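Local coordinates for protein transcriptional regulator (NtrC family) (Aquifex aeolicus, PDB 3DZD) that probably acts as a sigma54-dependent transcriptional activator, coupling a response-regulator receiver domain to a nucleotide-binding AAA+ ATPase domain, at residues V47-V52 against I76-H81; N61-I66 against K93-F98. All blocks are in the same frame, centred on the assembly; numbering follows the deposited sequence.

Overall arrangement
Contact 1 (47-52 against 76-81) and contact 2 (61-66 against 93-98) both belong to the receiver domain, and their centres lie about 9 Å apart. The first is buried: it pairs two inner strands of the parallel sheet through backbone hydrogen bonds and aliphatic side chains. The second, partly buried, sets helix 62-69 against the turn leading into strand 97-100; no direct hydrogen bond crosses it, and a salt bridge on its more exposed side accompanies aliphatic packing further in. They meet where Leu50 CD2 lies 3.9 Å from Ile63 CG1 and where Val77 N probably hydrogen-bonds Glu97 O, which ties strand 74-79 to its edge neighbour.

Contact 1. Residues V47-V52 against I76-H81; sequences VIVLDV and IVITGH
Four backbone hydrogen bonds join Ile48, Leu50 and Val52 to Ile76 and Ile78. Ile76 N donates to Ile48 O at 2.8 Å, and Leu50 N returns the bond to Ile76 O at 2.7 Å; both are nearly straight. One step on, Leu50 O accepts from Ile78 N, and Val52 N closes the ladder on Ile78 O at 3.0 Å. The donors of these last two bonds stand tilted out of the carbonyl planes. The axes of the two strand segments make an angle of 24°, so the strands run parallel with a slight twist. The carboxylate of Asp51 also ends near this ladder, but its OD1, 3.3 Å from Ile78 O, makes no bond there, both atoms being acceptors. OD1 takes its hydrogen bond from Trp53 N, and OD2 forms a salt bridge with Lys101. This is the pairing of the third and fourth strands of a CheY-like receiver, at whose C-terminal ends the phosphorylation site lies; Asp51 and Thr79 probably correspond to the phospho-acceptor aspartate and the switch threonine of relatives. Thr79 OG1 bonds to Ser83 O, and Val52 CG2 lies 3.7 Å from Thr79 OG1. On the Asp51 face, Val49 turns CG1 anti to its backbone nitrogen (chi1 172°), which carries that methyl past its bridge partner Ile76 to 3.6 Å from Ile78 CD1. Val47 CG1 meets Ile76 CD1 at 3.9 Å, and helix 105-119 packs over both residues. On the opposite face of the sheet, Leu50 CD2 and Val77 CG1 touch more loosely, at 4.2 Å, beneath Ile63 of helix 62-69.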
loop_
_atom_site.group_PDB
_atom_site.type_symbol
_atom_site.label_atom_id
_atom_site.label_comp_id
_atom_site.label_asym_id
_atom_site.label_seq_id
_atom_site.Cartn_x
_atom_site.Cartn_y
_atom_site.Cartn_z
ATOM N N VAL A 47 -3.926 11.939 -19.123
ATOM C CA VAL A 47 -2.770 11.986 -20.013
ATOM C C VAL A 47 -2.904 13.107 -21.038
ATOM O O VAL A 47 -3.934 13.251 -21.692
ATOM C CB VAL A 47 -2.582 10.651 -20.758
ATOM C CG1 VAL A 47 -1.495 10.777 -21.813
ATOM C CG2 VAL A 47 -2.280 9.524 -19.769
ATOM N N ILE A 48 -1.850 13.898 -21.172
ATOM C CA ILE A 48 -1.823 14.965 -22.148
ATOM C C ILE A 48 -0.631 14.769 -23.052
ATOM O O ILE A 48 0.480 14.528 -22.575
ATOM C CB ILE A 48 -1.710 16.328 -21.480
ATOM C CG1 ILE A 48 -2.958 16.601 -20.638
ATOM C CG2 ILE A 48 -1.517 17.409 -22.526
ATOM C CD1 ILE A 48 -2.828 17.791 -19.720
ATOM N N VAL A 49 -0.881 14.859 -24.358
ATOM C CA VAL A 49 0.139 14.696 -25.380
ATOM C C VAL A 49 0.383 16.060 -25.987
ATOM O O VAL A 49 -0.493 16.619 -26.658
ATOM C CB VAL A 49 -0.328 13.742 -26.502
ATOM C CG1 VAL A 49 0.676 13.735 -27.655
ATOM C CG2 VAL A 49 -0.555 12.338 -25.965
ATOM N N LEU A 50 1.577 16.594 -25.760
ATOM C CA LEU A 50 1.859 17.987 -26.081
ATOM C C LEU A 50 3.009 18.149 -27.068
ATOM O O LEU A 50 4.073 17.554 -26.902
ATOM C CB LEU A 50 2.174 18.748 -24.798
ATOM C CG LEU A 50 2.755 20.156 -24.932
ATOM C CD1 LEU A 50 1.687 21.168 -25.353
ATOM C CD2 LEU A 50 3.381 20.552 -23.607
ATOM N N ASP A 51 2.792 18.956 -28.098
ATOM C CA ASP A 51 3.867 19.263 -29.034
ATOM C C ASP A 51 4.785 20.335 -28.446
ATOM O O ASP A 51 4.318 21.333 -27.900
ATOM C CB ASP A 51 3.322 19.696 -30.402
ATOM C CG ASP A 51 4.355 19.542 -31.512
ATOM O OD1 ASP A 51 5.501 20.005 -31.329
ATOM O OD2 ASP A 51 4.033 18.956 -32.565
ATOM N N VAL A 52 6.093 20.108 -28.543
ATOM C CA VAL A 52 7.084 21.052 -28.030
ATOM C C VAL A 52 6.943 22.438 -28.656
ATOM O O VAL A 52 7.263 23.447 -28.029
ATOM C CB VAL A 52 8.517 20.548 -28.273
ATOM C CG1 VAL A 52 8.814 19.344 -27.391
ATOM C CG2 VAL A 52 8.713 20.215 -29.746
ATOM N N ILE A 76 3.132 13.611 -22.150
ATOM C CA ILE A 76 4.028 13.090 -23.158
ATOM C C ILE A 76 4.244 14.181 -24.194
ATOM O O ILE A 76 3.282 14.694 -24.766
ATOM C CB ILE A 76 3.413 11.882 -23.867
ATOM C CG1 ILE A 76 3.009 10.814 -22.843
ATOM C CG2 ILE A 76 4.379 11.338 -24.902
ATOM C CD1 ILE A 76 1.938 9.854 -23.349
ATOM N N VAL A 77 5.494 14.555 -24.433
ATOM C CA VAL A 77 5.749 15.570 -25.446
ATOM C C VAL A 77 6.090 14.946 -26.795
ATOM O O VAL A 77 6.641 13.850 -26.869
ATOM C CB VAL A 77 6.828 16.591 -25.009
ATOM C CG1 VAL A 77 6.286 17.480 -23.897
ATOM C CG2 VAL A 77 8.096 15.883 -24.563
ATOM N N ILE A 78 5.719 15.642 -27.860
ATOM C CA ILE A 78 6.077 15.231 -29.206
ATOM C C ILE A 78 7.090 16.227 -29.734
ATOM O O ILE A 78 6.817 17.423 -29.776
ATOM C CB ILE A 78 4.857 15.216 -30.134
ATOM C CG1 ILE A 78 3.921 14.068 -29.755
ATOM C CG2 ILE A 78 5.292 15.066 -31.571
ATOM C CD1 ILE A 78 2.672 14.010 -30.598
ATOM N N THR A 79 8.264 15.738 -30.119
ATOM C CA THR A 79 9.306 16.619 -30.637
ATOM C C THR A 79 9.725 16.273 -32.061
ATOM O O THR A 79 9.724 15.105 -32.460
ATOM C CB THR A 79 10.554 16.615 -29.745
ATOM O OG1 THR A 79 11.411 17.692 -30.138
ATOM C CG2 THR A 79 11.306 15.294 -29.873
ATOM N N GLY A 80 10.086 17.304 -32.820
ATOM C CA GLY A 80 10.536 17.135 -34.188
ATOM C C GLY A 80 11.727 16.203 -34.278
ATOM O O GLY A 80 12.389 15.921 -33.279
ATOM N N HIS A 81 12.002 15.723 -35.484
ATOM C CA HIS A 81 13.100 14.793 -35.686
ATOM C C HIS A 81 14.439 15.456 -35.392
ATOM O O HIS A 81 14.686 16.586 -35.803
ATOM C CB HIS A 81 13.080 14.243 -37.111
ATOM C CG HIS A 81 13.942 13.035 -37.297
ATOM N ND1 HIS A 81 13.630 11.809 -36.749
ATOM C CD2 HIS A 81 15.106 12.864 -37.964
ATOM C CE1 HIS A 81 14.566 10.935 -37.070
ATOM N NE2 HIS A 81 15.473 11.548 -37.809
#

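Contact 2. Residues N61-I66 against K93-F98; sequences NFIDFI and KGAYEF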
loop_
_atom_site.group_PDB
_atom_site.type_symbol
_atom_site.label_atom_id
_atom_site.label_comp_id
_atom_site.label_asym_id
_atom_site.label_seq_id
_atom_site.Cartn_x
_atom_site.Cartn_y
_atom_site.Cartn_z
ATOM N N ASN A 61 7.355 25.366 -22.096
ATOM C CA ASN A 61 6.945 26.134 -20.925
ATOM C C ASN A 61 5.491 25.892 -20.541
ATOM O O ASN A 61 5.124 25.998 -19.370
ATOM C CB ASN A 61 7.188 27.629 -21.148
ATOM C CG ASN A 61 8.661 27.964 -21.279
ATOM O OD1 ASN A 61 9.520 27.264 -20.736
ATOM N ND2 ASN A 61 8.963 29.040 -22.001
ATOM N N PHE A 62 4.665 25.570 -21.531
ATOM C CA PHE A 62 3.260 25.264 -21.280
ATOM C C PHE A 62 3.101 24.117 -20.286
ATOM O O PHE A 62 2.070 23.987 -19.634
ATOM C CB PHE A 62 2.536 24.921 -22.578
ATOM C CG PHE A 62 1.057 24.775 -22.414
ATOM C CD1 PHE A 62 0.241 25.893 -22.364
ATOM C CD2 PHE A 62 0.479 23.523 -22.295
ATOM C CE1 PHE A 62 -1.125 25.767 -22.206
ATOM C CE2 PHE A 62 -0.890 23.392 -22.135
ATOM C CZ PHE A 62 -1.693 24.519 -22.093
ATOM N N ILE A 63 4.124 23.280 -20.179
ATOM C CA ILE A 63 4.125 22.239 -19.169
ATOM C C ILE A 63 3.876 22.850 -17.792
ATOM O O ILE A 63 3.219 22.241 -16.949
ATOM C CB ILE A 63 5.444 21.451 -19.172
ATOM C CG1 ILE A 63 5.479 20.496 -20.364
ATOM C CG2 ILE A 63 5.609 20.675 -17.880
ATOM C CD1 ILE A 63 6.795 19.797 -20.530
ATOM N N ASP A 64 4.382 24.061 -17.568
ATOM C CA ASP A 64 4.165 24.735 -16.288
ATOM C C ASP A 64 2.685 25.054 -16.079
ATOM O O ASP A 64 2.168 24.946 -14.967
ATOM C CB ASP A 64 5.016 26.004 -16.173
ATOM C CG ASP A 64 6.503 25.703 -16.058
ATOM O OD1 ASP A 64 6.883 24.835 -15.241
ATOM O OD2 ASP A 64 7.293 26.346 -16.785
ATOM N N PHE A 65 2.000 25.436 -17.150
ATOM C CA PHE A 65 0.564 25.645 -17.067
ATOM C C PHE A 65 -0.131 24.383 -16.577
ATOM O O PHE A 65 -1.009 24.438 -15.719
ATOM C CB PHE A 65 -0.012 26.034 -18.422
ATOM C CG PHE A 65 -1.499 26.211 -18.406
ATOM C CD1 PHE A 65 -2.057 27.475 -18.317
ATOM C CD2 PHE A 65 -2.342 25.114 -18.451
ATOM C CE1 PHE A 65 -3.424 27.642 -18.289
ATOM C CE2 PHE A 65 -3.713 25.275 -18.429
ATOM C CZ PHE A 65 -4.253 26.542 -18.349
ATOM N N ILE A 66 0.263 23.248 -17.147
ATOM C CA ILE A 66 -0.290 21.951 -16.782
ATOM C C ILE A 66 0.089 21.594 -15.344
ATOM O O ILE A 66 -0.738 21.101 -14.566
ATOM C CB ILE A 66 0.219 20.852 -17.750
ATOM C CG1 ILE A 66 -0.265 21.131 -19.177
ATOM C CG2 ILE A 66 -0.218 19.467 -17.289
ATOM C CD1 ILE A 66 0.474 20.360 -20.237
ATOM N N LYS A 93 11.332 19.787 -17.025
ATOM C CA LYS A 93 10.200 20.594 -16.588
ATOM C C LYS A 93 9.171 19.725 -15.893
ATOM O O LYS A 93 8.340 20.221 -15.140
ATOM C CB LYS A 93 9.557 21.352 -17.749
ATOM C CG LYS A 93 10.196 22.698 -18.012
ATOM C CD LYS A 93 9.158 23.752 -18.333
ATOM C CE LYS A 93 9.763 25.143 -18.223
ATOM N NZ LYS A 93 10.480 25.334 -16.929
ATOM N N GLY A 94 9.223 18.424 -16.152
ATOM C CA GLY A 94 8.342 17.495 -15.471
ATOM C C GLY A 94 7.518 16.598 -16.376
ATOM O O GLY A 94 6.641 15.879 -15.895
ATOM N N ALA A 95 7.782 16.639 -17.679
ATOM C CA ALA A 95 7.108 15.738 -18.607
ATOM C C ALA A 95 7.528 14.310 -18.272
ATOM O O ALA A 95 8.662 14.084 -17.845
ATOM C CB ALA A 95 7.467 16.086 -20.058
ATOM N N TYR A 96 6.630 13.347 -18.458
ATOM C CA TYR A 96 6.965 11.951 -18.170
ATOM C C TYR A 96 7.704 11.256 -19.315
ATOM O O TYR A 96 8.672 10.533 -19.093
ATOM C CB TYR A 96 5.718 11.151 -17.789
ATOM C CG TYR A 96 5.960 9.659 -17.669
ATOM C CD1 TYR A 96 6.625 9.134 -16.569
ATOM C CD2 TYR A 96 5.513 8.772 -18.653
ATOM C CE1 TYR A 96 6.852 7.772 -16.444
ATOM C CE2 TYR A 96 5.732 7.400 -18.538
ATOM C CZ TYR A 96 6.405 6.910 -17.428
ATOM O OH TYR A 96 6.634 5.555 -17.283
ATOM N N GLU A 97 7.244 11.475 -20.541
ATOM C CA GLU A 97 7.814 10.789 -21.695
ATOM C C GLU A 97 7.878 11.693 -22.902
ATOM O O GLU A 97 7.312 12.781 -22.913
ATOM C CB GLU A 97 6.997 9.541 -22.039
ATOM C CG GLU A 97 7.627 8.239 -21.567
ATOM C CD GLU A 97 8.966 7.975 -22.242
ATOM O OE1 GLU A 97 9.816 7.271 -21.653
ATOM O OE2 GLU A 97 9.163 8.477 -23.362
ATOM N N PHE A 98 8.574 11.243 -23.929
ATOM C CA PHE A 98 8.617 12.007 -25.152
ATOM C C PHE A 98 8.723 11.068 -26.332
ATOM O O PHE A 98 9.263 9.967 -26.212
ATOM C CB PHE A 98 9.788 12.984 -25.136
ATOM C CG PHE A 98 11.114 12.348 -25.418
ATOM C CD1 PHE A 98 11.618 12.316 -26.705
ATOM C CD2 PHE A 98 11.864 11.796 -24.397
ATOM C CE1 PHE A 98 12.845 11.745 -26.967
ATOM C CE2 PHE A 98 13.084 11.218 -24.653
ATOM C CZ PHE A 98 13.577 11.195 -25.939
HETATM O O HOH W 1 9.261 25.204 -13.654
#
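The Asp64 carboxylate and the Asn61 amide, two flat groups three residues apart, both turn an oxygen to the end of the Lys93 chain. On the far side of helix 62-69, one face of the Phe62 ring takes Phe65 CB near its rim, and the ring packs on helix 33-42. Asp64 presents OD2, which is 3.1 Å from Lys93 CE and forms a salt bridge with Lys93 NZ at 3.3 Å. Asn61 brings OD1 to 3.3 Å from the same CE, so that this methylene has an oxygen neighbour from each residue. The lysine chain is bent twice, at chi2 and at its last torsion (chi4 -50°), and it crosses that of Asp64 at about a right angle. A water donates to Asp64 OD1 at 2.9 Å and accepts only a weak bond from Lys93 NZ, adding an indirect link. Inward from the salt bridge the chemistry becomes aliphatic. Ile63 keeps CD1 extended (chi2 174°), which places it 3.8 Å from Ala95 CB, while its CG2 branch lies 4.0 Å from Lys93 CB. Gly94, with phi 126°, closes helix 85-93 in a Schellman motif and turns the chain toward strand 97-100. Beyond the turn, Tyr96 stacks on His114 of the second subunit, and Glu97 pairs with Arg107 of that subunit. The arrangement sets helix 62-69 against the C-terminal end of helix 85-93 and the turn that follows it, on one side of a CheY-like receiver, where the beta-alpha-beta crossover from strand 74-79 through helix 85-93 enters edge strand 97-100.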